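Local structure of Peptide:N-glycosidase F (Elizabethkingia meningoseptica, 3PMS) at residues Ala185-Thr190 / Ile217-Ser222. The protein probably removes N-linked glycans from glycoproteins and glycopeptides by hydrolysing the amide bond between the glycan and its asparagine. Residues are numbered along the deposited sequence; the frame is centred on the assembly and turned at random.
Sequences AYLRTT and IAINNS
L187 and I217 meet tip to tip between the two facing sheets of a jelly-roll sandwich, within the C-terminal family region of the enzyme. The strands that carry them belong to different layers, 184-197 in one sheet and 213-219 in the other; their local axes pass 11.4 Å apart and run nearly antiparallel, at 157°. At that separation side chains alone bridge the gap.

The apolar part centres on one methyl group. CD1 of L187 touches both branches of I217, lying 4.0 Å from CD1 of I217 and equally far from its CG2. It also lies 4.2 Å from CD1 of I219, two residues further along the same strand. In I217, CG1 lies anti to the carbonyl carbon (chi1 -72°) and CG2 anti to the backbone N, and in this setting both CG2 and the CD1 at the end of the longer branch reach the leucine methyl. V302 of the neighbouring strand 295-306 packs against L187. I217 also touches Y280 of strand 275-281 and H227 of strand 222-229, and T189 packs on the same H227.

Beyond I219 the chain leaves the core through a type I' turn, closed by paired backbone hydrogen bonds between I219 and S222, into strand 222-229. In the other layer, Y186 and R188 project from the other face of their strand, where Y186 OH is hydrogen-bonded to D105 and R188 forms a salt bridge with it.

The one polar atom at the interface comes from T189, which passes side by side with I217, the two pointing opposite ways. T189 OG1 is hydrogen-bonded to S300 OG within its own sheet, and this buried hydroxyl oxygen also rests 4.0 Å from CD1 of I217.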
loop_
_atom_site.group_PDB
_atom_site.type_symbol
_atom_site.label_atom_id
_atom_site.label_comp_id
_atom_site.label_asym_id
_atom_site.label_seq_id
_atom_site.Cartn_x
_atom_site.Cartn_y
_atom_site.Cartn_z
ATOM N N ALA A 185 -1.884 -19.030 5.642
ATOM C CA ALA A 185 -1.123 -18.133 4.753
ATOM C C ALA A 185 -2.062 -17.312 3.905
ATOM O O ALA A 185 -3.143 -17.753 3.531
ATOM C CB ALA A 185 -0.182 -18.885 3.846
ATOM N N TYR A 186 -1.621 -16.086 3.571
ATOM C CA TYR A 186 -2.451 -15.248 2.708
ATOM C C TYR A 186 -1.585 -14.159 2.060
ATOM O O TYR A 186 -0.441 -13.961 2.405
ATOM C CB TYR A 186 -3.560 -14.580 3.503
ATOM C CG TYR A 186 -3.165 -13.834 4.761
ATOM C CD1 TYR A 186 -2.936 -12.449 4.706
ATOM C CD2 TYR A 186 -3.097 -14.436 5.974
ATOM C CE1 TYR A 186 -2.572 -11.713 5.803
ATOM C CE2 TYR A 186 -2.694 -13.718 7.090
ATOM C CZ TYR A 186 -2.487 -12.336 7.008
ATOM O OH TYR A 186 -2.216 -11.658 8.158
ATOM N N LEU A 187 -2.178 -13.555 1.027
ATOM C CA LEU A 187 -1.599 -12.414 0.301
ATOM C C LEU A 187 -2.246 -11.110 0.710
ATOM O O LEU A 187 -3.425 -11.050 1.011
ATOM C CB LEU A 187 -1.759 -12.635 -1.229
ATOM C CG LEU A 187 -1.237 -13.961 -1.784
ATOM C CD1 LEU A 187 -1.721 -14.213 -3.236
ATOM C CD2 LEU A 187 0.231 -13.971 -1.687
ATOM N N ARG A 188 -1.420 -10.068 0.674
ATOM C CA ARG A 188 -1.828 -8.681 0.955
ATOM C C ARG A 188 -1.374 -7.845 -0.222
ATOM O O ARG A 188 -0.185 -7.792 -0.513
ATOM C CB ARG A 188 -1.113 -8.159 2.225
ATOM C CG ARG A 188 -1.413 -6.739 2.551
ATOM C CD ARG A 188 -0.306 -6.174 3.485
ATOM N NE ARG A 188 -0.535 -4.781 3.862
ATOM C CZ ARG A 188 -1.178 -4.379 4.951
ATOM N NH1 ARG A 188 -1.778 -5.238 5.759
ATOM N NH2 ARG A 188 -1.191 -3.081 5.283
ATOM N N THR A 189 -2.336 -7.278 -0.940
ATOM C CA THR A 189 -2.045 -6.490 -2.160
ATOM C C THR A 189 -2.649 -5.123 -2.103
ATOM O O THR A 189 -3.802 -4.902 -1.646
ATOM C CB THR A 189 -2.562 -7.226 -3.415
ATOM O OG1 THR A 189 -2.055 -8.576 -3.486
ATOM C CG2 THR A 189 -2.244 -6.461 -4.727
ATOM N N THR A 190 -1.884 -4.140 -2.561
ATOM C CA THR A 190 -2.309 -2.726 -2.648
ATOM C C THR A 190 -1.995 -2.338 -4.126
ATOM O O THR A 190 -0.838 -2.376 -4.581
ATOM C CB THR A 190 -1.562 -1.866 -1.662
ATOM O OG1 THR A 190 -1.651 -2.468 -0.381
ATOM C CG2 THR A 190 -2.159 -0.466 -1.615
ATOM N N ILE A 217 -5.140 -12.814 -9.577
ATOM C CA ILE A 217 -3.964 -13.551 -9.129
ATOM C C ILE A 217 -4.187 -15.022 -9.458
ATOM O O ILE A 217 -5.198 -15.587 -9.052
ATOM C CB ILE A 217 -3.742 -13.388 -7.613
ATOM C CG1 ILE A 217 -3.259 -11.978 -7.344
ATOM C CG2 ILE A 217 -2.610 -14.349 -7.134
ATOM C CD1 ILE A 217 -3.156 -11.579 -5.868
ATOM N N ALA A 218 -3.216 -15.588 -10.143
ATOM C CA ALA A 218 -3.175 -17.038 -10.465
ATOM C C ALA A 218 -2.185 -17.689 -9.511
ATOM O O ALA A 218 -1.082 -17.176 -9.259
ATOM C CB ALA A 218 -2.775 -17.291 -11.892
ATOM N N ILE A 219 -2.636 -18.816 -8.978
ATOM C CA ILE A 219 -1.828 -19.627 -8.042
ATOM C C ILE A 219 -1.624 -20.985 -8.751
ATOM O O ILE A 219 -2.612 -21.642 -9.076
ATOM C CB ILE A 219 -2.586 -19.832 -6.756
ATOM C CG1 ILE A 219 -2.876 -18.488 -6.035
ATOM C CG2 ILE A 219 -1.780 -20.801 -5.823
ATOM C CD1 ILE A 219 -1.656 -17.741 -5.603
ATOM N N ASN A 220 -0.383 -21.379 -8.921
ATOM C CA ASN A 220 -0.048 -22.607 -9.688
ATOM C C ASN A 220 -0.784 -22.601 -11.028
ATOM O O ASN A 220 -1.349 -23.602 -11.495
ATOM C CB ASN A 220 -0.371 -23.838 -8.862
ATOM C CG ASN A 220 0.653 -24.078 -7.751
ATOM O OD1 ASN A 220 0.326 -24.758 -6.722
ATOM N ND2 ASN A 220 1.839 -23.647 -7.969
ATOM N N ASN A 221 -0.821 -21.403 -11.614
ATOM C CA ASN A 221 -1.397 -21.132 -12.944
ATOM C C ASN A 221 -2.881 -21.014 -12.981
ATOM O O ASN A 221 -3.425 -20.581 -14.012
ATOM C CB ASN A 221 -0.908 -22.108 -14.028
ATOM C CG ASN A 221 0.614 -22.171 -14.113
ATOM O OD1 ASN A 221 1.356 -21.119 -14.156
ATOM N ND2 ASN A 221 1.144 -23.413 -14.129
ATOM N N SER A 222 -3.566 -21.300 -11.906
ATOM C CA SER A 222 -5.005 -21.274 -11.887
ATOM C C SER A 222 -5.498 -19.932 -11.415
ATOM O O SER A 222 -5.152 -19.482 -10.285
ATOM C CB SER A 222 -5.616 -22.397 -11.065
ATOM O OG SER A 222 -7.029 -22.322 -10.976
#